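Local coordinates for protein 2,3-bisphosphoglycerate-independent phosphoglycerate mutase (Pyrococcus horikoshii, PDB 2ZKT) that probably interconverts 2-phosphoglycerate and 3-phosphoglycerate in glycolysis, as a metal-binding, 2,3-bisphosphoglycerate-independent mutase, at residues B[397-400]-B[401-405]; B[325-328]-B[329-333]. One frame throughout, in Å; residues are numbered along the deposited sequence.

Contact 1: B[397-400]-B[401-405]; sequences VPIM and MDLMN
Met-400 and Met-401, neighbours near the end of helix 396-403, each meet a residue one turn away. Met-400 does so mainly through its backbone: its O accepts the N-H of Met-404 at 2.8 Å, and the same O is overlaid by the Met-404 side chain, whose CG lies 3.2 Å and SD 3.3 Å from it. The Met-404 side chain also packs on Phe-296 and Val-340. Beyond CB the Met-400 side chain runs the other way, to Phe-296 and Ala-342 of the sheet beneath. Met-401 reaches back to Val-397. Its N-H is bonded almost straight to Val-397 O, and its CG, anti to its own carbonyl carbon (chi1 -75°), rests 3.9 Å from Val-397 CG1 as the two side chains lie side by side; Phe-238 and Trp-242 touch both. Ile-399 and Leu-403 repeat the pattern on a more exposed flank, with CG2 of the first 4.0 Å from CD1 of the second. An alanine in place of Met-404 would probably take CG and SD off Met-400 O, leaving only CB against it, and open a gap beside Phe-296 and Val-340. Asp-402 sends OD1 to the hydroxyl of Ser-407, just past the helix. Asn-405 leaves the helix with positive phi (60°), and its N bonds to Asp-402 O at 3.0 Å, closing the helix in a Schellman motif.

Contact 2: B[325-328]-B[329-333]; sequences RMIG and YILDH
Gly-328 O and Asp-332 face each other near the C-terminal end of helix 313-331. The Asp-332 N-H is shared between two carbonyls, Tyr-329 O at 3.0 Å and, farther off, Gly-328 O at 3.3 Å, where the donor is tilted 31° from the carbonyl plane. The aspartate side chain folds back over Gly-328 O, CG lying anti to the Asp-332 carbonyl carbon (chi1 -71°). This brings OD2 to 3.0 Å from Gly-328 O, two acceptors that do not bond, an approach that is probably mildly repulsive, carboxylate against partial negative charge. One residue earlier the bonding is firmer: Leu-331 N reaches Ile-327 O at 2.9 Å, nearly head-on to the carbonyl. Further back, Tyr-329 N is shared too, bonded to Arg-325 O and weakly to Met-326 O, which also takes a weak bond from Ile-330 N. The helix packs on the mixed sheet of the alkaline phosphatase-like core: Ile-330 bears on Leu-8, Ile-10 and Leu-299, while Ile-327 and Leu-331, side by side with CG2 of the former 4.1 Å from CG of the latter, face helix 35-43. Ile-330 O takes the His-333 N-H. Arg-325 has a long, weak ion pair with Glu-321.

Contacts 1 and 2 lie near the C-terminal ends of two helices that pack on opposite sides of the same mixed sheet; their centres are 22 Å apart and their nearest atoms about 11 Å, without touching. Both bear on strand 296-301, contact 1 through Phe-296 and contact 2 through Leu-299. Neither includes a metal ligand. Segments leading on from the strands they cover do supply zinc ligands: Asp-13 after strand 6-12, Asp-305 after 296-301, and Asp-346 and His-347 after 339-344. The Leu-403 side chain of contact 1 is about 14 Å from the bound calcium, and contact 2 packs on helix 35-43, which carries its ligand Glu-42.

Contact 1: B[397-400]-B[401-405]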
ATOM      1  N   VAL B 397      17.179  -9.335 -18.560  1.00 40.34           N
ATOM      2  CA  VAL B 397      17.635  -8.429 -19.602  1.00 39.54           C
ATOM      3  C   VAL B 397      17.360  -9.011 -20.995  1.00 39.81           C
ATOM      4  O   VAL B 397      16.828  -8.314 -21.870  1.00 40.26           O
ATOM      5  CB  VAL B 397      19.147  -8.091 -19.414  1.00 40.51           C
ATOM      6  CG1 VAL B 397      19.712  -7.416 -20.672  1.00 35.97           C
ATOM      7  CG2 VAL B 397      19.308  -7.159 -18.193  1.00 38.34           C
ATOM      8  N   PRO B 398      17.701 -10.298 -21.216  1.00 40.23           N
ATOM      9  CA  PRO B 398      17.446 -10.896 -22.540  1.00 39.42           C
ATOM     10  C   PRO B 398      15.972 -10.782 -22.935  1.00 39.81           C
ATOM     11  O   PRO B 398      15.642 -10.458 -24.084  1.00 39.41           O
ATOM     12  CB  PRO B 398      17.882 -12.349 -22.355  1.00 37.19           C
ATOM     13  CG  PRO B 398      19.042 -12.221 -21.400  1.00 40.47           C
ATOM     14  CD  PRO B 398      18.499 -11.221 -20.370  1.00 39.09           C
ATOM     15  N   ILE B 399      15.077 -11.058 -21.980  1.00 38.91           N
ATOM     16  CA  ILE B 399      13.648 -10.960 -22.275  1.00 37.05           C
ATOM     17  C   ILE B 399      13.268  -9.488 -22.545  1.00 38.14           C
ATOM     18  O   ILE B 399      12.412  -9.203 -23.390  1.00 37.92           O
ATOM     19  CB  ILE B 399      12.801 -11.536 -21.101  1.00 36.99           C
ATOM     20  CG1 ILE B 399      12.921 -13.066 -21.091  1.00 35.82           C
ATOM     21  CG2 ILE B 399      11.343 -11.106 -21.217  1.00 31.42           C
ATOM     22  CD1 ILE B 399      12.300 -13.712 -19.845  1.00 32.24           C
ATOM     23  N   MET B 400      13.898  -8.557 -21.822  1.00 39.28           N
ATOM     24  CA  MET B 400      13.604  -7.138 -22.036  1.00 41.33           C
ATOM     25  C   MET B 400      14.126  -6.739 -23.401  1.00 40.76           C
ATOM     26  O   MET B 400      13.437  -6.058 -24.162  1.00 43.43           O
ATOM     27  CB  MET B 400      14.279  -6.251 -20.988  1.00 41.05           C
ATOM     28  CG  MET B 400      13.572  -6.192 -19.674  1.00 41.71           C
ATOM     29  SD  MET B 400      14.476  -5.183 -18.507  1.00 44.34           S
ATOM     30  CE  MET B 400      13.806  -3.548 -18.878  1.00 43.30           C
ATOM     31  N   MET B 401      15.350  -7.170 -23.706  1.00 40.79           N
ATOM     32  CA  MET B 401      15.974  -6.839 -24.983  1.00 40.65           C
ATOM     33  C   MET B 401      15.167  -7.390 -26.147  1.00 39.90           C
ATOM     34  O   MET B 401      15.073  -6.750 -27.196  1.00 40.94           O
ATOM     35  CB  MET B 401      17.421  -7.357 -25.029  1.00 38.56           C
ATOM     36  CG  MET B 401      18.407  -6.527 -24.185  1.00 40.52           C
ATOM     37  SD  MET B 401      18.604  -4.822 -24.792  1.00 44.62           S
ATOM     38  CE  MET B 401      19.337  -3.997 -23.353  1.00 35.44           C
ATOM     39  N   ASP B 402      14.563  -8.562 -25.952  1.00 40.73           N
ATOM     40  CA  ASP B 402      13.756  -9.164 -27.012  1.00 41.45           C
ATOM     41  C   ASP B 402      12.458  -8.371 -27.220  1.00 42.18           C
ATOM     42  O   ASP B 402      12.011  -8.147 -28.340  1.00 42.32           O
ATOM     43  CB  ASP B 402      13.453 -10.632 -26.655  1.00 39.36           C
ATOM     44  CG  ASP B 402      12.731 -11.330 -27.814  1.00 42.90           C
ATOM     45  OD1 ASP B 402      13.271 -11.332 -28.923  1.00 41.70           O
ATOM     46  OD2 ASP B 402      11.662 -11.895 -27.597  1.00 41.23           O
ATOM     47  N   LEU B 403      11.832  -7.959 -26.088  1.00 41.50           N
ATOM     48  CA  LEU B 403      10.624  -7.147 -26.207  1.00 41.55           C
ATOM     49  C   LEU B 403      10.943  -5.790 -26.853  1.00 43.11           C
ATOM     50  O   LEU B 403      10.106  -5.141 -27.473  1.00 42.61           O
ATOM     51  CB  LEU B 403      10.050  -6.899 -24.810  1.00 39.73           C
ATOM     52  CG  LEU B 403       9.367  -8.138 -24.199  1.00 42.94           C
ATOM     53  CD1 LEU B 403       9.199  -8.003 -22.685  1.00 38.30           C
ATOM     54  CD2 LEU B 403       7.960  -8.390 -24.759  1.00 40.87           C
ATOM     55  N   MET B 404      12.212  -5.354 -26.635  1.00 43.57           N
ATOM     56  CA  MET B 404      12.684  -4.090 -27.215  1.00 43.66           C
ATOM     57  C   MET B 404      13.142  -4.274 -28.674  1.00 44.55           C
ATOM     58  O   MET B 404      13.600  -3.343 -29.323  1.00 47.58           O
ATOM     59  CB  MET B 404      13.882  -3.592 -26.384  1.00 42.55           C
ATOM     60  CG  MET B 404      13.512  -2.985 -25.018  1.00 44.05           C
ATOM     61  SD  MET B 404      14.850  -3.114 -23.806  1.00 43.54           S
ATOM     62  CE  MET B 404      15.924  -1.792 -24.398  1.00 47.35           C
ATOM     63  N   ASN B 405      13.012  -5.501 -29.186  1.00 43.80           N
ATOM     64  CA  ASN B 405      13.409  -5.831 -30.558  1.00 44.45           C
ATOM     65  C   ASN B 405      14.898  -5.576 -30.801  1.00 44.80           C
ATOM     66  O   ASN B 405      15.303  -5.179 -31.895  1.00 45.67           O
ATOM     67  CB  ASN B 405      12.570  -5.029 -31.572  1.00 43.84           C
ATOM     68  CG  ASN B 405      11.101  -5.426 -31.550  1.00 46.54           C
ATOM     69  OD1 ASN B 405      10.768  -6.612 -31.433  1.00 44.99           O
ATOM     70  ND2 ASN B 405      10.212  -4.442 -31.670  1.00 43.97           N
TER

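Contact 2: B[325-328]-B[329-333]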
ATOM      1  N   ARG B 325       5.001   5.842  -5.799  1.00 49.15           N
ATOM      2  CA  ARG B 325       4.788   7.222  -6.250  1.00 50.42           C
ATOM      3  C   ARG B 325       5.912   7.603  -7.222  1.00 49.75           C
ATOM      4  O   ARG B 325       5.674   8.271  -8.234  1.00 50.44           O
ATOM      5  CB  ARG B 325       4.768   8.194  -5.059  1.00 50.69           C
ATOM      6  CG  ARG B 325       3.718   7.841  -4.012  1.00 51.03           C
ATOM      7  CD  ARG B 325       3.576   8.911  -2.928  1.00 52.93           C
ATOM      8  NE  ARG B 325       2.870   8.359  -1.766  1.00 61.26           N
ATOM      9  CZ  ARG B 325       3.473   7.939  -0.651  1.00 60.55           C
ATOM     10  NH1 ARG B 325       4.798   8.019  -0.536  1.00 62.50           N
ATOM     11  NH2 ARG B 325       2.755   7.409   0.341  1.00 62.76           N
ATOM     12  N   MET B 326       7.135   7.172  -6.903  1.00 49.51           N
ATOM     13  CA  MET B 326       8.289   7.444  -7.764  1.00 50.01           C
ATOM     14  C   MET B 326       7.978   6.861  -9.144  1.00 49.84           C
ATOM     15  O   MET B 326       8.183   7.517 -10.171  1.00 49.89           O
ATOM     16  CB  MET B 326       9.558   6.785  -7.178  1.00 49.15           C
ATOM     17  CG  MET B 326      10.770   6.805  -8.102  1.00 48.14           C
ATOM     18  SD  MET B 326      12.205   5.906  -7.417  1.00 51.47           S
ATOM     19  CE  MET B 326      11.699   4.132  -7.764  1.00 45.75           C
ATOM     20  N   ILE B 327       7.471   5.623  -9.161  1.00 49.81           N
ATOM     21  CA  ILE B 327       7.117   4.949 -10.414  1.00 50.40           C
ATOM     22  C   ILE B 327       5.946   5.675 -11.079  1.00 49.92           C
ATOM     23  O   ILE B 327       5.920   5.837 -12.300  1.00 50.23           O
ATOM     24  CB  ILE B 327       6.737   3.466 -10.150  1.00 51.15           C
ATOM     25  CG1 ILE B 327       7.996   2.694  -9.708  1.00 50.83           C
ATOM     26  CG2 ILE B 327       6.114   2.834 -11.408  1.00 51.55           C
ATOM     27  CD1 ILE B 327       7.724   1.577  -8.722  1.00 53.27           C
ATOM     28  N   GLY B 328       4.982   6.111 -10.265  1.00 51.20           N
ATOM     29  CA  GLY B 328       3.830   6.833 -10.794  1.00 50.21           C
ATOM     30  C   GLY B 328       4.257   8.081 -11.564  1.00 50.12           C
ATOM     31  O   GLY B 328       3.655   8.436 -12.584  1.00 50.63           O
ATOM     32  N   TYR B 329       5.297   8.755 -11.079  1.00 49.58           N
ATOM     33  CA  TYR B 329       5.802   9.946 -11.760  1.00 50.68           C
ATOM     34  C   TYR B 329       6.324   9.539 -13.150  1.00 50.25           C
ATOM     35  O   TYR B 329       5.934  10.122 -14.172  1.00 49.37           O
ATOM     36  CB  TYR B 329       6.942  10.587 -10.951  1.00 52.54           C
ATOM     37  CG  TYR B 329       7.610  11.746 -11.670  1.00 56.12           C
ATOM     38  CD1 TYR B 329       7.038  13.029 -11.663  1.00 56.50           C
ATOM     39  CD2 TYR B 329       8.782  11.550 -12.407  1.00 55.45           C
ATOM     40  CE1 TYR B 329       7.619  14.080 -12.378  1.00 56.91           C
ATOM     41  CE2 TYR B 329       9.368  12.590 -13.131  1.00 56.06           C
ATOM     42  CZ  TYR B 329       8.785  13.853 -13.115  1.00 56.81           C
ATOM     43  OH  TYR B 329       9.359  14.869 -13.856  1.00 57.01           O
ATOM     44  N   ILE B 330       7.204   8.531 -13.183  1.00 48.64           N
ATOM     45  CA  ILE B 330       7.772   8.054 -14.441  1.00 48.99           C
ATOM     46  C   ILE B 330       6.701   7.677 -15.457  1.00 49.12           C
ATOM     47  O   ILE B 330       6.802   8.039 -16.635  1.00 48.65           O
ATOM     48  CB  ILE B 330       8.688   6.823 -14.229  1.00 48.13           C
ATOM     49  CG1 ILE B 330       9.885   7.211 -13.350  1.00 50.32           C
ATOM     50  CG2 ILE B 330       9.160   6.288 -15.575  1.00 48.16           C
ATOM     51  CD1 ILE B 330      10.717   6.022 -12.876  1.00 49.49           C
ATOM     52  N   LEU B 331       5.681   6.942 -15.011  1.00 50.75           N
ATOM     53  CA  LEU B 331       4.608   6.524 -15.914  1.00 52.47           C
ATOM     54  C   LEU B 331       3.874   7.710 -16.550  1.00 54.05           C
ATOM     55  O   LEU B 331       3.369   7.602 -17.677  1.00 54.25           O
ATOM     56  CB  LEU B 331       3.591   5.631 -15.176  1.00 51.39           C
ATOM     57  CG  LEU B 331       4.098   4.269 -14.670  1.00 50.29           C
ATOM     58  CD1 LEU B 331       2.930   3.477 -14.092  1.00 41.65           C
ATOM     59  CD2 LEU B 331       4.746   3.489 -15.818  1.00 51.33           C
ATOM     60  N   ASP B 332       3.815   8.836 -15.832  1.00 55.42           N
ATOM     61  CA  ASP B 332       3.129  10.029 -16.344  1.00 58.32           C
ATOM     62  C   ASP B 332       3.940  10.784 -17.391  1.00 58.82           C
ATOM     63  O   ASP B 332       3.427  11.710 -18.023  1.00 59.45           O
ATOM     64  CB  ASP B 332       2.783  11.005 -15.205  1.00 57.97           C
ATOM     65  CG  ASP B 332       1.675  10.488 -14.301  1.00 61.47           C
ATOM     66  OD1 ASP B 332       0.717   9.873 -14.827  1.00 62.87           O
ATOM     67  OD2 ASP B 332       1.751  10.708 -13.068  1.00 66.58           O
ATOM     68  N   HIS B 333       5.202  10.388 -17.579  1.00 58.68           N
ATOM     69  CA  HIS B 333       6.065  11.073 -18.543  1.00 58.97           C
ATOM     70  C   HIS B 333       6.661  10.170 -19.617  1.00 58.76           C
ATOM     71  O   HIS B 333       7.561  10.594 -20.345  1.00 60.00           O
ATOM     72  CB  HIS B 333       7.201  11.789 -17.804  1.00 59.65           C
ATOM     73  CG  HIS B 333       6.726  12.853 -16.860  1.00 63.51           C
ATOM     74  ND1 HIS B 333       6.752  12.701 -15.484  1.00 67.66           N
ATOM     75  CD2 HIS B 333       6.243  14.103 -17.089  1.00 65.05           C
ATOM     76  CE1 HIS B 333       6.303  13.808 -14.909  1.00 67.44           C
ATOM     77  NE2 HIS B 333       5.989  14.675 -15.861  1.00 67.65           N
TER